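Local coordinates for protein aldehyde dehydrogenase (Bartonella henselae, PDB 3I44) that probably oxidises aldehydes to carboxylic acids with a nicotinamide cofactor, as members of the aldehyde dehydrogenase family do, at residues V292-Y297 against N304-M309; Q355-S360 against E402-P407; M397-E402 against V408-P413. The protein carries 1 engineered substitution. All blocks are in the same frame, centred on the assembly; numbering follows the deposited sequence.

Contact 1: V292-Y297 against N304-M309; sequences VRHCFY and NAPTRM
Pro306 sets its CD over the middle of one face of the His294 imidazole, 3.5 Å from the centroid and 10° off the ring normal, a CH-pi contact. The proline ring and the histidine side chain cross at about a right angle, and Pro306 CG lies nearest CG and ND1 of His294. His294 reaches this place because its CG is anti to the backbone N (chi1 -168°). Next along the helix, SG of Cys295 lies 4.0 Å from CG2 of Thr307, while CB of Cys295 lies 3.8 Å from the carbonyl O of Pro306. One turn back, CG2 of Val292 meets the methyl CE of Met309 at 3.6 Å, at the end of a methionine chain bent about its last torsion (chi3 -80°). A water in the plane of the imidazole, at its edge, bridges the two segments: it stands 2.9 Å from NE2 of His294 and donates to OD1 of Asn304 at 2.7 Å. Farther out, Tyr434 meets the His294 ring with planes near perpendicular and its OH hydrogen-bonds with Asn304 O, while Leu409 touches Val292, Cys295 and Met309. Pro306 centres an inverse gamma turn on the way into strand 308-312, within a beta-alpha-beta unit whose helix-to-strand loop carries the nucleophilic cysteine in this family. The helix and the chain after the loop are thus joined by apolar, CH-pi and water-mediated contacts, with no direct hydrogen bond.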
loop_
_atom_site.group_PDB
_atom_site.type_symbol
_atom_site.label_atom_id
_atom_site.label_comp_id
_atom_site.label_asym_id
_atom_site.label_seq_id
_atom_site.Cartn_x
_atom_site.Cartn_y
_atom_site.Cartn_z
ATOM N N VAL A 292 24.090 -5.939 23.723
ATOM C CA VAL A 292 23.993 -7.373 24.008
ATOM C C VAL A 292 22.707 -7.630 24.779
ATOM O O VAL A 292 21.867 -8.471 24.403
ATOM C CB VAL A 292 25.276 -7.908 24.728
ATOM C CG1 VAL A 292 25.114 -9.390 25.055
ATOM C CG2 VAL A 292 26.522 -7.685 23.854
ATOM N N ARG A 293 22.485 -6.827 25.804
ATOM C CA ARG A 293 21.248 -6.912 26.554
ATOM C C ARG A 293 20.000 -6.786 25.688
ATOM O O ARG A 293 18.993 -7.499 25.917
ATOM C CB ARG A 293 21.198 -5.832 27.648
ATOM C CG ARG A 293 22.093 -6.113 28.843
ATOM C CD ARG A 293 22.054 -4.967 29.868
ATOM N NE ARG A 293 22.810 -5.340 31.058
ATOM C CZ ARG A 293 23.909 -4.730 31.527
ATOM N NH1 ARG A 293 24.440 -3.643 30.940
ATOM N NH2 ARG A 293 24.489 -5.223 32.624
ATOM N N HIS A 294 20.040 -5.877 24.713
ATOM C CA HIS A 294 18.865 -5.638 23.849
ATOM C C HIS A 294 18.599 -6.933 23.005
ATOM O O HIS A 294 17.444 -7.343 22.818
ATOM C CB HIS A 294 19.097 -4.409 22.924
ATOM C CG HIS A 294 17.865 -3.934 22.221
ATOM N ND1 HIS A 294 17.830 -2.767 21.483
ATOM C CD2 HIS A 294 16.619 -4.463 22.145
ATOM C CE1 HIS A 294 16.608 -2.591 21.004
ATOM N NE2 HIS A 294 15.859 -3.614 21.380
ATOM N N CYS A 295 19.673 -7.567 22.518
ATOM C CA CYS A 295 19.555 -8.810 21.764
ATOM C C CYS A 295 18.827 -9.934 22.527
ATOM O O CYS A 295 18.025 -10.658 21.942
ATOM C CB CYS A 295 20.930 -9.304 21.294
ATOM S SG CYS A 295 20.827 -10.637 20.023
ATOM N N PHE A 296 19.081 -10.073 23.824
ATOM C CA PHE A 296 18.494 -11.165 24.591
ATOM C C PHE A 296 17.134 -10.838 25.196
ATOM O O PHE A 296 16.426 -11.742 25.666
ATOM C CB PHE A 296 19.440 -11.617 25.711
ATOM C CG PHE A 296 20.824 -12.081 25.219
ATOM C CD1 PHE A 296 20.984 -12.706 23.978
ATOM C CD2 PHE A 296 21.949 -11.880 26.014
ATOM C CE1 PHE A 296 22.265 -13.116 23.531
ATOM C CE2 PHE A 296 23.232 -12.322 25.596
ATOM C CZ PHE A 296 23.386 -12.908 24.343
ATOM N N TYR A 297 16.770 -9.563 25.203
ATOM C CA TYR A 297 15.509 -9.132 25.792
ATOM C C TYR A 297 14.349 -9.855 25.118
ATOM O O TYR A 297 14.339 -10.062 23.883
ATOM C CB TYR A 297 15.361 -7.608 25.644
ATOM C CG TYR A 297 14.240 -6.996 26.444
ATOM C CD1 TYR A 297 14.244 -7.026 27.821
ATOM C CD2 TYR A 297 13.189 -6.367 25.811
ATOM C CE1 TYR A 297 13.190 -6.445 28.565
ATOM C CE2 TYR A 297 12.156 -5.795 26.511
ATOM C CZ TYR A 297 12.162 -5.808 27.887
ATOM O OH TYR A 297 11.107 -5.205 28.560
ATOM N N ASN A 304 12.446 -6.418 15.714
ATOM C CA ASN A 304 13.473 -5.376 15.521
ATOM C C ASN A 304 14.758 -5.546 16.342
ATOM O O ASN A 304 15.610 -4.636 16.373
ATOM C CB ASN A 304 12.859 -3.984 15.793
ATOM C CG ASN A 304 12.609 -3.722 17.274
ATOM O OD1 ASN A 304 12.504 -4.664 18.098
ATOM N ND2 ASN A 304 12.456 -2.449 17.620
ATOM N N ALA A 305 14.936 -6.700 16.982
ATOM C CA ALA A 305 16.089 -6.890 17.884
ATOM C C ALA A 305 17.371 -6.698 17.104
ATOM O O ALA A 305 17.433 -7.068 15.923
ATOM C CB ALA A 305 16.090 -8.283 18.545
ATOM N N PRO A 306 18.399 -6.117 17.744
ATOM C CA PRO A 306 19.692 -5.890 17.109
ATOM C C PRO A 306 20.547 -7.171 17.166
ATOM O O PRO A 306 21.379 -7.363 18.068
ATOM C CB PRO A 306 20.288 -4.758 17.946
ATOM C CG PRO A 306 19.756 -5.004 19.309
ATOM C CD PRO A 306 18.342 -5.497 19.081
ATOM N N THR A 307 20.363 -8.018 16.170
ATOM C CA THR A 307 20.922 -9.361 16.173
ATOM C C THR A 307 22.247 -9.509 15.422
ATOM O O THR A 307 22.916 -10.518 15.586
ATOM C CB THR A 307 19.867 -10.382 15.669
ATOM O OG1 THR A 307 19.362 -9.994 14.378
ATOM C CG2 THR A 307 18.686 -10.427 16.635
ATOM N N ARG A 308 22.636 -8.522 14.626
ATOM C CA ARG A 308 23.943 -8.513 13.960
ATOM C C ARG A 308 24.735 -7.331 14.491
ATOM O O ARG A 308 24.437 -6.167 14.177
ATOM C CB ARG A 308 23.823 -8.402 12.446
ATOM C CG ARG A 308 23.143 -9.608 11.787
ATOM C CD ARG A 308 23.042 -9.376 10.288
ATOM N NE ARG A 308 22.166 -8.239 9.971
ATOM C CZ ARG A 308 22.352 -7.371 8.978
ATOM N NH1 ARG A 308 23.395 -7.468 8.168
ATOM N NH2 ARG A 308 21.502 -6.354 8.823
ATOM N N MET A 309 25.729 -7.616 15.324
ATOM C CA MET A 309 26.536 -6.553 15.899
ATOM C C MET A 309 27.782 -6.389 15.057
ATOM O O MET A 309 28.630 -7.303 15.008
ATOM C CB MET A 309 26.869 -6.864 17.345
ATOM C CG MET A 309 27.562 -5.703 18.099
ATOM S SD MET A 309 27.981 -6.099 19.835
ATOM C CE MET A 309 26.448 -5.873 20.710
HETATM O O HOH W 1 13.152 -4.289 20.703
#

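Contact 2: Q355-S360 against E402-P407; sequences QDLIQS and EEIFGP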
loop_
_atom_site.group_PDB
_atom_site.type_symbol
_atom_site.label_atom_id
_atom_site.label_comp_id
_atom_site.label_asym_id
_atom_site.label_seq_id
_atom_site.Cartn_x
_atom_site.Cartn_y
_atom_site.Cartn_z
ATOM N N GLN A 355 17.484 -24.152 17.887
ATOM C CA GLN A 355 18.567 -25.149 18.061
ATOM C C GLN A 355 19.234 -25.457 16.734
ATOM O O GLN A 355 20.468 -25.541 16.643
ATOM C CB GLN A 355 18.049 -26.445 18.689
ATOM C CG GLN A 355 17.514 -26.290 20.096
ATOM C CD GLN A 355 18.581 -25.797 21.041
ATOM O OE1 GLN A 355 19.644 -26.379 21.108
ATOM N NE2 GLN A 355 18.305 -24.709 21.770
ATOM N N ASP A 356 18.419 -25.613 15.692
ATOM C CA ASP A 356 18.954 -25.921 14.357
ATOM C C ASP A 356 19.855 -24.786 13.864
ATOM O O ASP A 356 20.936 -25.013 13.272
ATOM C CB ASP A 356 17.796 -26.150 13.382
ATOM C CG ASP A 356 18.278 -26.454 11.978
ATOM O OD1 ASP A 356 18.943 -27.511 11.787
ATOM O OD2 ASP A 356 17.985 -25.639 11.070
ATOM N N LEU A 357 19.432 -23.551 14.128
ATOM C CA LEU A 357 20.191 -22.391 13.646
ATOM C C LEU A 357 21.484 -22.254 14.449
ATOM O O LEU A 357 22.541 -21.969 13.871
ATOM C CB LEU A 357 19.311 -21.104 13.655
ATOM C CG LEU A 357 18.517 -20.869 12.329
ATOM C CD1 LEU A 357 17.303 -19.961 12.507
ATOM C CD2 LEU A 357 19.419 -20.321 11.206
ATOM N N ILE A 358 21.415 -22.490 15.762
ATOM C CA ILE A 358 22.637 -22.499 16.607
ATOM C C ILE A 358 23.643 -23.571 16.088
ATOM O O ILE A 358 24.815 -23.276 15.796
ATOM C CB ILE A 358 22.301 -22.726 18.086
ATOM C CG1 ILE A 358 21.656 -21.468 18.685
ATOM C CG2 ILE A 358 23.557 -23.030 18.900
ATOM C CD1 ILE A 358 20.991 -21.702 20.019
ATOM N N GLN A 359 23.159 -24.798 15.924
ATOM C CA GLN A 359 23.977 -25.874 15.354
ATOM C C GLN A 359 24.580 -25.466 13.997
ATOM O O GLN A 359 25.782 -25.690 13.760
ATOM C CB GLN A 359 23.173 -27.181 15.251
ATOM C CG GLN A 359 24.040 -28.400 14.916
ATOM C CD GLN A 359 25.082 -28.669 15.990
ATOM O OE1 GLN A 359 24.745 -28.872 17.153
ATOM N NE2 GLN A 359 26.346 -28.638 15.613
ATOM N N SER A 360 23.792 -24.798 13.143
ATOM C CA SER A 360 24.301 -24.292 11.851
ATOM C C SER A 360 25.486 -23.337 12.011
ATOM O O SER A 360 26.435 -23.325 11.170
ATOM C CB SER A 360 23.200 -23.605 11.022
ATOM O OG SER A 360 23.048 -22.210 11.317
ATOM N N GLU A 402 19.254 -15.306 8.530
ATOM C CA GLU A 402 17.918 -15.725 8.923
ATOM C C GLU A 402 17.568 -15.156 10.253
ATOM O O GLU A 402 18.418 -15.071 11.155
ATOM C CB GLU A 402 17.796 -17.253 8.964
ATOM C CG GLU A 402 17.814 -17.893 7.596
ATOM C CD GLU A 402 17.890 -19.412 7.644
ATOM O OE1 GLU A 402 17.221 -20.057 8.478
ATOM O OE2 GLU A 402 18.628 -19.962 6.818
ATOM N N GLU A 403 16.301 -14.798 10.405
ATOM C CA GLU A 403 15.832 -14.296 11.681
ATOM C C GLU A 403 15.736 -15.496 12.610
ATOM O O GLU A 403 15.036 -16.420 12.297
ATOM C CB GLU A 403 14.475 -13.630 11.545
ATOM C CG GLU A 403 14.019 -12.996 12.833
ATOM C CD GLU A 403 12.721 -12.231 12.672
ATOM O OE1 GLU A 403 11.817 -12.757 11.983
ATOM O OE2 GLU A 403 12.606 -11.128 13.254
ATOM N N ILE A 404 16.400 -15.453 13.768
ATOM C CA ILE A 404 16.494 -16.594 14.670
ATOM C C ILE A 404 15.392 -16.575 15.723
ATOM O O ILE A 404 14.844 -17.631 16.057
ATOM C CB ILE A 404 17.866 -16.651 15.343
ATOM C CG1 ILE A 404 18.972 -16.761 14.290
ATOM C CG2 ILE A 404 17.942 -17.807 16.405
ATOM C CD1 ILE A 404 20.415 -16.478 14.821
ATOM N N PHE A 405 15.049 -15.389 16.247
ATOM C CA PHE A 405 14.002 -15.281 17.262
ATOM C C PHE A 405 14.310 -16.056 18.559
ATOM O O PHE A 405 13.420 -16.571 19.208
ATOM C CB PHE A 405 12.620 -15.686 16.677
ATOM C CG PHE A 405 11.636 -14.541 16.614
ATOM C CD1 PHE A 405 10.440 -14.609 17.281
ATOM C CD2 PHE A 405 11.945 -13.381 15.917
ATOM C CE1 PHE A 405 9.527 -13.535 17.237
ATOM C CE2 PHE A 405 11.046 -12.316 15.859
ATOM C CZ PHE A 405 9.838 -12.393 16.531
ATOM N N GLY A 406 15.591 -16.125 18.912
ATOM C CA GLY A 406 16.036 -16.667 20.187
ATOM C C GLY A 406 17.171 -15.776 20.674
ATOM O O GLY A 406 17.576 -14.850 19.947
ATOM N N PRO A 407 17.712 -16.051 21.879
ATOM C CA PRO A 407 18.762 -15.211 22.443
ATOM C C PRO A 407 20.108 -15.519 21.854
ATOM O O PRO A 407 20.970 -16.075 22.536
ATOM C CB PRO A 407 18.689 -15.544 23.921
ATOM C CG PRO A 407 18.287 -16.991 23.927
ATOM C CD PRO A 407 17.230 -17.038 22.869
#
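Leu357 and Ile404 mark the closest backbone approach, with CA atoms 7.0 Å apart, where helix 348-363 passes the irregular chain of 402-407. Nearly all of the joining falls to Leu357, which points at the loop. Both its methyls touch the Glu402 carboxylate, CD2 the closer at 3.5 Å from OE1 of Glu402, a van der Waals contact, and CD1 of Leu357 also reaches CG1 of Ile404 at 4.0 Å. CD1 approaches the carbonyl O of Glu403 as well, at 4.2 Å. The leucine crosses both side chains obliquely. In Glu402 the CG is anti to the carbonyl carbon (chi1 -71°) and the chain runs extended beyond it, which carries the carboxylate past the leucine to Arg398, its salt-bridge partner. Asp356 on the helix shares that arginine, so the two acids, with OD2 of Asp356 6.2 Å from OE1 of Glu402, probably have their like charges eased by the cation between them. The loop holds the Glu-Glu-Ile-Phe-Gly-Pro sequence familiar from aldehyde dehydrogenases, where this turn commonly lines the nicotinamide-ribose site of the cofactor; a similar role here is probable. Glu403 points away from the helix, and its OE2 accepts a bond from the backbone N of Gly273. The Phe405 backbone is in the left-handed region, and its ring packs on Asn172. Back on the helix, Ser360 donates from OG to the carbonyl O of Leu357 at 2.6 Å, a hydrogen bond within the helix, the donor tilted 15° from the carbonyl plane. Ile404 is backed by Ile354 of the same helix and by Ile399, while Ile358 packs on Thr388 and Phe390 of strand 388-391.

Contact 3: M397-E402 against V408-P413; sequences MRIFRE and VLSLLP
Phe400 and Leu412 cross at about a right angle, the ring atom CE1 of Phe400 lying 3.9 Å from CD1 of Leu412, with the other methyl, CD2, only slightly farther off. The Phe400 CG is anti to the backbone N (chi1 -173°), which brings the ring up to the Leu412 methyls. Ile399 faces Ser410: its CD1 comes to 3.8 Å from OG of Ser410, carried there by a CG1 set between the backbone N and the carbonyl carbon (chi1 53°). Ser410 OG also lies 3.6 Å from the carbonyl O of Ile399, a van der Waals approach; that carbonyl accepts a bond from NZ of Lys274, as does the carbonyl O of Glu402. The salt bridge stays within the helix segment. Arg398 grips the Glu402 carboxylate side-on, NE reaching OE2 at 2.9 Å along an almost straight line (177°) and NH2 reaching OE1 at the same distance. Both oxygens are met on their syn sides, and the acid lies at the edge of the guanidinium, close to its plane, so the two bonds limit rotation of either group. A cation-pi contact links the Phe400 ring to Arg308. Helix 398-401 is the crossover of the beta-alpha-beta unit between strands 388-391 and 408-414; it packs over Ser410 and Leu412, with Phe390 beside Ile399 and helix 348-363 along Arg398, while Leu409 points away from it and Leu411 packs on helix 316-329.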
loop_
_atom_site.group_PDB
_atom_site.type_symbol
_atom_site.label_atom_id
_atom_site.label_comp_id
_atom_site.label_asym_id
_atom_site.label_seq_id
_atom_site.Cartn_x
_atom_site.Cartn_y
_atom_site.Cartn_z
ATOM N N MET A 397 26.598 -17.059 6.147
ATOM C CA MET A 397 26.130 -17.989 7.169
ATOM C C MET A 397 24.662 -17.815 7.467
ATOM O O MET A 397 24.128 -16.704 7.427
ATOM C CB MET A 397 26.936 -17.841 8.446
ATOM C CG MET A 397 28.411 -18.133 8.264
ATOM S SD MET A 397 29.284 -17.935 9.827
ATOM C CE MET A 397 30.924 -18.527 9.328
ATOM N N ARG A 398 23.997 -18.916 7.774
ATOM C CA ARG A 398 22.593 -18.859 8.085
ATOM C C ARG A 398 22.292 -17.893 9.246
ATOM O O ARG A 398 21.257 -17.223 9.219
ATOM C CB ARG A 398 22.030 -20.243 8.420
ATOM C CG ARG A 398 22.025 -21.235 7.223
ATOM C CD ARG A 398 21.321 -22.551 7.615
ATOM N NE ARG A 398 19.932 -22.309 8.000
ATOM C CZ ARG A 398 19.217 -23.090 8.807
ATOM N NH1 ARG A 398 19.733 -24.195 9.342
ATOM N NH2 ARG A 398 17.971 -22.757 9.095
ATOM N N ILE A 399 23.157 -17.865 10.267
ATOM C CA ILE A 399 22.898 -17.040 11.458
ATOM C C ILE A 399 22.992 -15.550 11.127
ATOM O O ILE A 399 22.419 -14.728 11.843
ATOM C CB ILE A 399 23.822 -17.391 12.695
ATOM C CG1 ILE A 399 25.323 -17.377 12.342
ATOM C CG2 ILE A 399 23.437 -18.729 13.278
ATOM C CD1 ILE A 399 26.242 -17.597 13.558
ATOM N N PHE A 400 23.717 -15.207 10.056
ATOM C CA PHE A 400 23.767 -13.837 9.558
ATOM C C PHE A 400 22.481 -13.470 8.804
ATOM O O PHE A 400 22.011 -12.344 8.900
ATOM C CB PHE A 400 24.974 -13.662 8.656
ATOM C CG PHE A 400 25.231 -12.235 8.194
ATOM C CD1 PHE A 400 26.014 -11.379 8.946
ATOM C CD2 PHE A 400 24.739 -11.774 6.972
ATOM C CE1 PHE A 400 26.289 -10.106 8.512
ATOM C CE2 PHE A 400 25.007 -10.484 6.538
ATOM C CZ PHE A 400 25.805 -9.655 7.307
ATOM N N ARG A 401 21.886 -14.432 8.088
ATOM C CA ARG A 401 20.809 -14.107 7.141
ATOM C C ARG A 401 19.423 -14.315 7.676
ATOM O O ARG A 401 18.505 -13.586 7.300
ATOM C CB ARG A 401 20.926 -14.919 5.858
ATOM C CG ARG A 401 22.230 -14.790 5.191
ATOM C CD ARG A 401 22.053 -14.587 3.710
ATOM N NE ARG A 401 23.210 -13.850 3.244
ATOM C CZ ARG A 401 23.237 -12.578 2.854
ATOM N NH1 ARG A 401 22.141 -11.813 2.774
ATOM N NH2 ARG A 401 24.406 -12.090 2.484
ATOM N N GLU A 402 19.254 -15.306 8.530
ATOM C CA GLU A 402 17.918 -15.725 8.923
ATOM C C GLU A 402 17.568 -15.156 10.253
ATOM O O GLU A 402 18.418 -15.071 11.155
ATOM C CB GLU A 402 17.796 -17.253 8.964
ATOM C CG GLU A 402 17.814 -17.893 7.596
ATOM C CD GLU A 402 17.890 -19.412 7.644
ATOM O OE1 GLU A 402 17.221 -20.057 8.478
ATOM O OE2 GLU A 402 18.628 -19.962 6.818
ATOM N N VAL A 408 20.278 -15.138 20.589
ATOM C CA VAL A 408 21.420 -15.506 19.808
ATOM C C VAL A 408 21.995 -14.286 19.065
ATOM O O VAL A 408 21.375 -13.722 18.174
ATOM C CB VAL A 408 21.049 -16.625 18.822
ATOM C CG1 VAL A 408 22.255 -16.994 17.934
ATOM C CG2 VAL A 408 20.520 -17.839 19.607
ATOM N N LEU A 409 23.195 -13.885 19.444
ATOM C CA LEU A 409 23.839 -12.714 18.865
ATOM C C LEU A 409 24.947 -13.132 17.921
ATOM O O LEU A 409 25.696 -14.053 18.240
ATOM C CB LEU A 409 24.421 -11.882 20.000
ATOM C CG LEU A 409 25.232 -10.650 19.634
ATOM C CD1 LEU A 409 24.334 -9.626 18.951
ATOM C CD2 LEU A 409 25.867 -10.033 20.876
ATOM N N SER A 410 25.061 -12.440 16.780
ATOM C CA SER A 410 26.162 -12.616 15.850
ATOM C C SER A 410 27.076 -11.376 15.790
ATOM O O SER A 410 26.592 -10.283 15.485
ATOM C CB SER A 410 25.593 -12.923 14.454
ATOM O OG SER A 410 24.858 -14.134 14.450
ATOM N N LEU A 411 28.376 -11.542 16.074
ATOM C CA LEU A 411 29.376 -10.454 15.980
ATOM C C LEU A 411 30.284 -10.660 14.802
ATOM O O LEU A 411 30.689 -11.805 14.503
ATOM C CB LEU A 411 30.295 -10.393 17.218
ATOM C CG LEU A 411 29.863 -9.655 18.467
ATOM C CD1 LEU A 411 28.548 -10.240 18.914
ATOM C CD2 LEU A 411 30.935 -9.766 19.573
ATOM N N LEU A 412 30.649 -9.553 14.178
ATOM C CA LEU A 412 31.694 -9.525 13.176
ATOM C C LEU A 412 32.288 -8.109 13.115
ATOM O O LEU A 412 31.640 -7.149 13.522
ATOM C CB LEU A 412 31.152 -9.929 11.822
ATOM C CG LEU A 412 29.865 -9.272 11.324
ATOM C CD1 LEU A 412 29.888 -9.321 9.822
ATOM C CD2 LEU A 412 28.555 -9.958 11.890
ATOM N N PRO A 413 33.534 -7.981 12.645
ATOM C CA PRO A 413 34.187 -6.675 12.589
ATOM C C PRO A 413 34.023 -5.958 11.264
ATOM O O PRO A 413 33.671 -6.571 10.251
ATOM C CB PRO A 413 35.662 -7.026 12.783
ATOM C CG PRO A 413 35.800 -8.325 12.053
ATOM C CD PRO A 413 34.464 -9.066 12.280
#

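Along the chain contact 1 closes first; contacts 2 and 3 then interleave, sharing Glu402. Their centres lie about 13 Å (1 and 2), 11 Å (1 and 3) and 9 Å (2 and 3) apart, on one side of the chain's centre. Contacts 1 and 3 both reach the seven-stranded mixed sheet through neighbouring parallel strands, 308-312 and 408-414, with probable hydrogen bonds from Met309 N to Ser410 O and from Ser410 N to Thr307 O. Contact 2 adds helix 348-363 and the loop feeding strand 408-414; its Pro407 packs on Phe296. Together they tie the probable cysteine-bearing and cofactor-lining loops of the family to one sheet.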